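Local structure of Blr3880 protein (2OOD) at residues L82-T85 / R86-G89; P97-K101 / S102-E106. The protein probably catalyses the zinc-dependent hydrolytic deamination of guanine to xanthine and ammonia, in the purine degradation pathway. One frame throughout, in Å; residues are numbered along the deposited sequence.

Overall arrangement
Both contacts are local and follow each other along the chain beside the active site of an amidohydrolase TIM barrel. Contact 1 is a buried turn in the loop after strand 70-81, which carries zinc ligands His79 and His81. Contact 2 lies within helix 95-107 and is only partly buried: Trp98 and Leu99 face the guanine, while Gln100 and Lys101 are exposed. Contact 1 relies on backbone and hydroxyl hydrogen bonds plus a water. Contact 2 combines helical hydrogen bonds with apolar and ring packing. Their centres are 11 Å apart. They touch where Gln84 CD packs 3.8 Å from Ile103 CG1, and where Glu106 lies against Pro83, Arg86 and Val87.

Contact 1 (L82-T85 / R86-G89); sequences LPQT and RVLG
Val87 has CG1 beside its backbone N (chi1 -66°), and this turns CG2 back over Gln84, 3.5 Å from Gln84 O. The backbone here forms a type I beta turn from Gln84 to Val87, in the loop that follows strand 70-81 of the barrel. Val87 N closes the turn on Gln84 O at 3.0 Å. The donor stands well above the carbonyl plane, 57° out of it. Thr85, the second residue of the turn, is held to Leu82 twice. Its OG1 sits beside its own backbone N (chi1 -63°), which lets hydroxyl and amide both donate to Leu82 O. Thr85 OG1 lies 2.7 Å from Leu82 O, in the carbonyl plane and on a lone pair. Arg86 extends away from the turn to the second subunit, where it bonds Trp420 O and Ser423 OG and makes a cation-pi contact with the Trp420 ring. Gln84 NE2 bonds Glu107 on helix 95-107, and the Gln84 side chain lies about 6 Å from the bound zinc. One water also links Pro83 to Arg86. It donates to Pro83 O at 3.0 Å and accepts from Arg86 N at 3.1 Å.

Contact 2 (P97-K101 / S102-E106); sequences PWLQK and SIYPE. With GUN (guanine), chain C.
The Trp98 ring carries Ile103 on one face and has guanine O6 at its edge, near the ring plane. Ile103 CG1 makes a CH-pi contact 3.9 Å from the centroid of the Trp98 six-membered ring, and Ile103 CD1 sits toward the rim of the same face. Trp98 CG is anti to the backbone N (chi1 164°), and the far end of the indole reaches the ligand, with CZ3 3.2 Å from guanine O6. The Tyr104 ring has Gln100 CD in plane at its edge. The Gln100 amide is turned 55° from that ring, and Tyr104 also meets the Phe175 ring. Leu99 bridges the two sides: its CB packs 3.7 Å from Tyr104 CE1, while its CD1 turns to guanine N7. All this lies within helix 95-107, which widens to a pi-type turn at 99-101. There Tyr104 N bonds Leu99 O at 3.1 Å, nearly along the C=O axis. Ser102 N bonds Trp98 O at 2.8 Å. Glu106 forms a salt bridge with Lys109 and a hydrogen bond with Tyr115. The side chains meet mainly through apolar and ring packing. Trp98 and Leu99 thus present mainly apolar atoms to guanine, while Ile103 packs on the Trp98 face and Tyr104 against Leu99.

Contact 1 (L82-T85 / R86-G89)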
loop_
_atom_site.group_PDB
_atom_site.type_symbol
_atom_site.label_atom_id
_atom_site.label_comp_id
_atom_site.label_asym_id
_atom_site.label_seq_id
_atom_site.Cartn_x
_atom_site.Cartn_y
_atom_site.Cartn_z
ATOM N N LEU A 82 -15.173 -1.921 -14.346
ATOM C CA LEU A 82 -16.357 -1.184 -13.909
ATOM C C LEU A 82 -17.283 -1.946 -12.957
ATOM O O LEU A 82 -17.622 -1.449 -11.881
ATOM C CB LEU A 82 -17.163 -0.719 -15.129
ATOM C CG LEU A 82 -18.669 -0.512 -14.924
ATOM C CD1 LEU A 82 -18.920 0.621 -13.949
ATOM C CD2 LEU A 82 -19.323 -0.223 -16.261
ATOM N N PRO A 83 -17.707 -3.163 -13.339
ATOM C CA PRO A 83 -18.601 -3.947 -12.488
ATOM C C PRO A 83 -17.996 -4.473 -11.189
ATOM O O PRO A 83 -18.670 -5.165 -10.431
ATOM C CB PRO A 83 -19.063 -5.063 -13.418
ATOM C CG PRO A 83 -17.860 -5.292 -14.253
ATOM C CD PRO A 83 -17.388 -3.898 -14.576
ATOM N N GLN A 84 -16.736 -4.149 -10.922
ATOM C CA GLN A 84 -16.100 -4.613 -9.697
ATOM C C GLN A 84 -15.948 -3.493 -8.666
ATOM O O GLN A 84 -15.368 -3.688 -7.590
ATOM C CB GLN A 84 -14.746 -5.227 -10.023
ATOM C CG GLN A 84 -14.867 -6.560 -10.725
ATOM C CD GLN A 84 -13.537 -7.081 -11.214
ATOM O OE1 GLN A 84 -12.520 -6.909 -10.555
ATOM N NE2 GLN A 84 -13.538 -7.736 -12.367
ATOM N N THR A 85 -16.498 -2.329 -9.003
ATOM C CA THR A 85 -16.463 -1.142 -8.156
ATOM C C THR A 85 -16.857 -1.385 -6.702
ATOM O O THR A 85 -16.323 -0.755 -5.794
ATOM C CB THR A 85 -17.410 -0.050 -8.712
ATOM O OG1 THR A 85 -16.959 0.366 -10.005
ATOM C CG2 THR A 85 -17.466 1.148 -7.780
ATOM N N ARG A 86 -17.788 -2.302 -6.485
ATOM C CA ARG A 86 -18.284 -2.571 -5.145
ATOM C C ARG A 86 -17.629 -3.728 -4.412
ATOM O O ARG A 86 -17.869 -3.912 -3.217
ATOM C CB ARG A 86 -19.791 -2.808 -5.217
ATOM C CG ARG A 86 -20.508 -2.776 -3.887
ATOM C CD ARG A 86 -21.998 -2.927 -4.092
ATOM N NE ARG A 86 -22.732 -2.669 -2.862
ATOM C CZ ARG A 86 -24.055 -2.741 -2.748
ATOM N NH1 ARG A 86 -24.793 -3.070 -3.800
ATOM N NH2 ARG A 86 -24.638 -2.477 -1.582
ATOM N N VAL A 87 -16.790 -4.494 -5.105
ATOM C CA VAL A 87 -16.153 -5.654 -4.487
ATOM C C VAL A 87 -14.617 -5.685 -4.530
ATOM O O VAL A 87 -14.024 -6.748 -4.713
ATOM C CB VAL A 87 -16.704 -6.955 -5.131
ATOM C CG1 VAL A 87 -18.178 -7.112 -4.795
ATOM C CG2 VAL A 87 -16.525 -6.908 -6.644
ATOM N N LEU A 88 -13.971 -4.544 -4.313
ATOM C CA LEU A 88 -12.517 -4.481 -4.385
ATOM C C LEU A 88 -11.650 -4.982 -3.229
ATOM O O LEU A 88 -10.462 -4.681 -3.180
ATOM C CB LEU A 88 -12.069 -3.059 -4.743
ATOM C CG LEU A 88 -12.684 -1.794 -4.138
ATOM C CD1 LEU A 88 -13.072 -1.989 -2.709
ATOM C CD2 LEU A 88 -11.669 -0.683 -4.254
ATOM N N GLY A 89 -12.194 -5.759 -2.310
ATOM C CA GLY A 89 -11.356 -6.226 -1.223
ATOM C C GLY A 89 -11.718 -7.635 -0.830
ATOM O O GLY A 89 -11.695 -7.966 0.350
HETATM O O HOH W 1 -19.933 -3.380 -8.398
#

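Contact 2 (P97-K101 / S102-E106)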
loop_
_atom_site.group_PDB
_atom_site.type_symbol
_atom_site.label_atom_id
_atom_site.label_comp_id
_atom_site.label_asym_id
_atom_site.label_seq_id
_atom_site.Cartn_x
_atom_site.Cartn_y
_atom_site.Cartn_z
ATOM N N PRO A 97 -9.846 -18.929 -8.299
ATOM C CA PRO A 97 -10.957 -19.154 -7.362
ATOM C C PRO A 97 -11.686 -17.870 -6.953
ATOM O O PRO A 97 -12.877 -17.886 -6.632
ATOM C CB PRO A 97 -10.285 -19.864 -6.187
ATOM C CG PRO A 97 -8.885 -19.329 -6.222
ATOM C CD PRO A 97 -8.557 -19.314 -7.703
ATOM N N TRP A 98 -10.961 -16.759 -6.981
ATOM C CA TRP A 98 -11.510 -15.451 -6.633
ATOM C C TRP A 98 -12.548 -14.981 -7.666
ATOM O O TRP A 98 -13.592 -14.449 -7.292
ATOM C CB TRP A 98 -10.350 -14.454 -6.515
ATOM C CG TRP A 98 -10.707 -13.002 -6.538
ATOM C CD1 TRP A 98 -11.178 -12.253 -5.501
ATOM C CD2 TRP A 98 -10.534 -12.103 -7.639
ATOM N NE1 TRP A 98 -11.298 -10.937 -5.885
ATOM C CE2 TRP A 98 -10.907 -10.821 -7.193
ATOM C CE3 TRP A 98 -10.093 -12.258 -8.959
ATOM C CZ2 TRP A 98 -10.854 -9.698 -8.026
ATOM C CZ3 TRP A 98 -10.038 -11.144 -9.789
ATOM C CH2 TRP A 98 -10.415 -9.879 -9.317
ATOM N N LEU A 99 -12.270 -15.178 -8.954
ATOM C CA LEU A 99 -13.218 -14.783 -9.998
ATOM C C LEU A 99 -14.531 -15.509 -9.750
ATOM O O LEU A 99 -15.603 -14.909 -9.758
ATOM C CB LEU A 99 -12.705 -15.158 -11.398
ATOM C CG LEU A 99 -11.570 -14.364 -12.059
ATOM C CD1 LEU A 99 -11.143 -15.063 -13.344
ATOM C CD2 LEU A 99 -12.024 -12.946 -12.357
ATOM N N GLN A 100 -14.433 -16.813 -9.527
ATOM C CA GLN A 100 -15.605 -17.651 -9.289
ATOM C C GLN A 100 -16.339 -17.259 -8.003
ATOM O O GLN A 100 -17.553 -17.068 -7.997
ATOM C CB GLN A 100 -15.172 -19.123 -9.207
ATOM C CG GLN A 100 -15.795 -20.054 -10.249
ATOM C CD GLN A 100 -15.491 -19.654 -11.689
ATOM O OE1 GLN A 100 -14.337 -19.441 -12.067
ATOM N NE2 GLN A 100 -16.537 -19.570 -12.503
ATOM N N LYS A 101 -15.589 -17.120 -6.916
ATOM C CA LYS A 101 -16.179 -16.788 -5.627
ATOM C C LYS A 101 -16.699 -15.368 -5.408
ATOM O O LYS A 101 -17.805 -15.193 -4.886
ATOM C CB LYS A 101 -15.197 -17.117 -4.494
ATOM C CG LYS A 101 -15.734 -16.713 -3.118
ATOM C CD LYS A 101 -14.729 -16.949 -1.983
ATOM C CE LYS A 101 -15.318 -16.500 -0.630
ATOM N NZ LYS A 101 -14.396 -16.742 0.533
ATOM N N SER A 102 -15.932 -14.356 -5.806
ATOM C CA SER A 102 -16.339 -12.978 -5.540
ATOM C C SER A 102 -16.687 -12.027 -6.686
ATOM O O SER A 102 -17.417 -11.054 -6.489
ATOM C CB SER A 102 -15.254 -12.318 -4.696
ATOM O OG SER A 102 -14.793 -13.210 -3.701
ATOM N N ILE A 103 -16.180 -12.293 -7.879
ATOM C CA ILE A 103 -16.417 -11.386 -8.985
ATOM C C ILE A 103 -17.659 -11.631 -9.845
ATOM O O ILE A 103 -18.477 -10.739 -10.017
ATOM C CB ILE A 103 -15.132 -11.304 -9.868
ATOM C CG1 ILE A 103 -14.184 -10.243 -9.295
ATOM C CG2 ILE A 103 -15.479 -10.935 -11.299
ATOM C CD1 ILE A 103 -14.095 -10.212 -7.779
ATOM N N TYR A 104 -17.813 -12.836 -10.372
ATOM C CA TYR A 104 -18.956 -13.131 -11.224
ATOM C C TYR A 104 -20.306 -12.903 -10.541
ATOM O O TYR A 104 -21.218 -12.330 -11.142
ATOM C CB TYR A 104 -18.838 -14.559 -11.770
ATOM C CG TYR A 104 -17.618 -14.757 -12.659
ATOM C CD1 TYR A 104 -16.806 -15.880 -12.528
ATOM C CD2 TYR A 104 -17.284 -13.823 -13.640
ATOM C CE1 TYR A 104 -15.693 -16.070 -13.352
ATOM C CE2 TYR A 104 -16.170 -13.999 -14.471
ATOM C CZ TYR A 104 -15.377 -15.126 -14.324
ATOM O OH TYR A 104 -14.272 -15.312 -15.153
ATOM N N PRO A 105 -20.465 -13.341 -9.284
ATOM C CA PRO A 105 -21.772 -13.096 -8.668
ATOM C C PRO A 105 -22.159 -11.617 -8.580
ATOM O O PRO A 105 -23.341 -11.295 -8.469
ATOM C CB PRO A 105 -21.655 -13.774 -7.295
ATOM C CG PRO A 105 -20.181 -13.895 -7.064
ATOM C CD PRO A 105 -19.631 -14.201 -8.432
ATOM N N GLU A 106 -21.175 -10.721 -8.649
ATOM C CA GLU A 106 -21.433 -9.277 -8.580
ATOM C C GLU A 106 -21.601 -8.661 -9.961
ATOM O O GLU A 106 -22.486 -7.841 -10.177
ATOM C CB GLU A 106 -20.283 -8.574 -7.850
ATOM C CG GLU A 106 -20.282 -7.048 -7.917
ATOM C CD GLU A 106 -21.397 -6.398 -7.111
ATOM O OE1 GLU A 106 -21.916 -7.042 -6.169
ATOM O OE2 GLU A 106 -21.742 -5.230 -7.414
HETATM N N9 GUN C . -9.130 -11.743 -16.343
HETATM C C8 GUN C . -9.403 -13.019 -15.980
HETATM N N7 GUN C . -9.096 -13.218 -14.730
HETATM C C5 GUN C . -8.611 -12.076 -14.197
HETATM C C6 GUN C . -8.123 -11.692 -12.905
HETATM O O6 GUN C . -8.094 -12.490 -11.960
HETATM N N1 GUN C . -7.695 -10.378 -12.735
HETATM C C2 GUN C . -7.731 -9.472 -13.784
HETATM N N2 GUN C . -7.309 -8.166 -13.586
HETATM N N3 GUN C . -8.176 -9.819 -14.979
HETATM C C4 GUN C . -8.615 -11.095 -15.230
#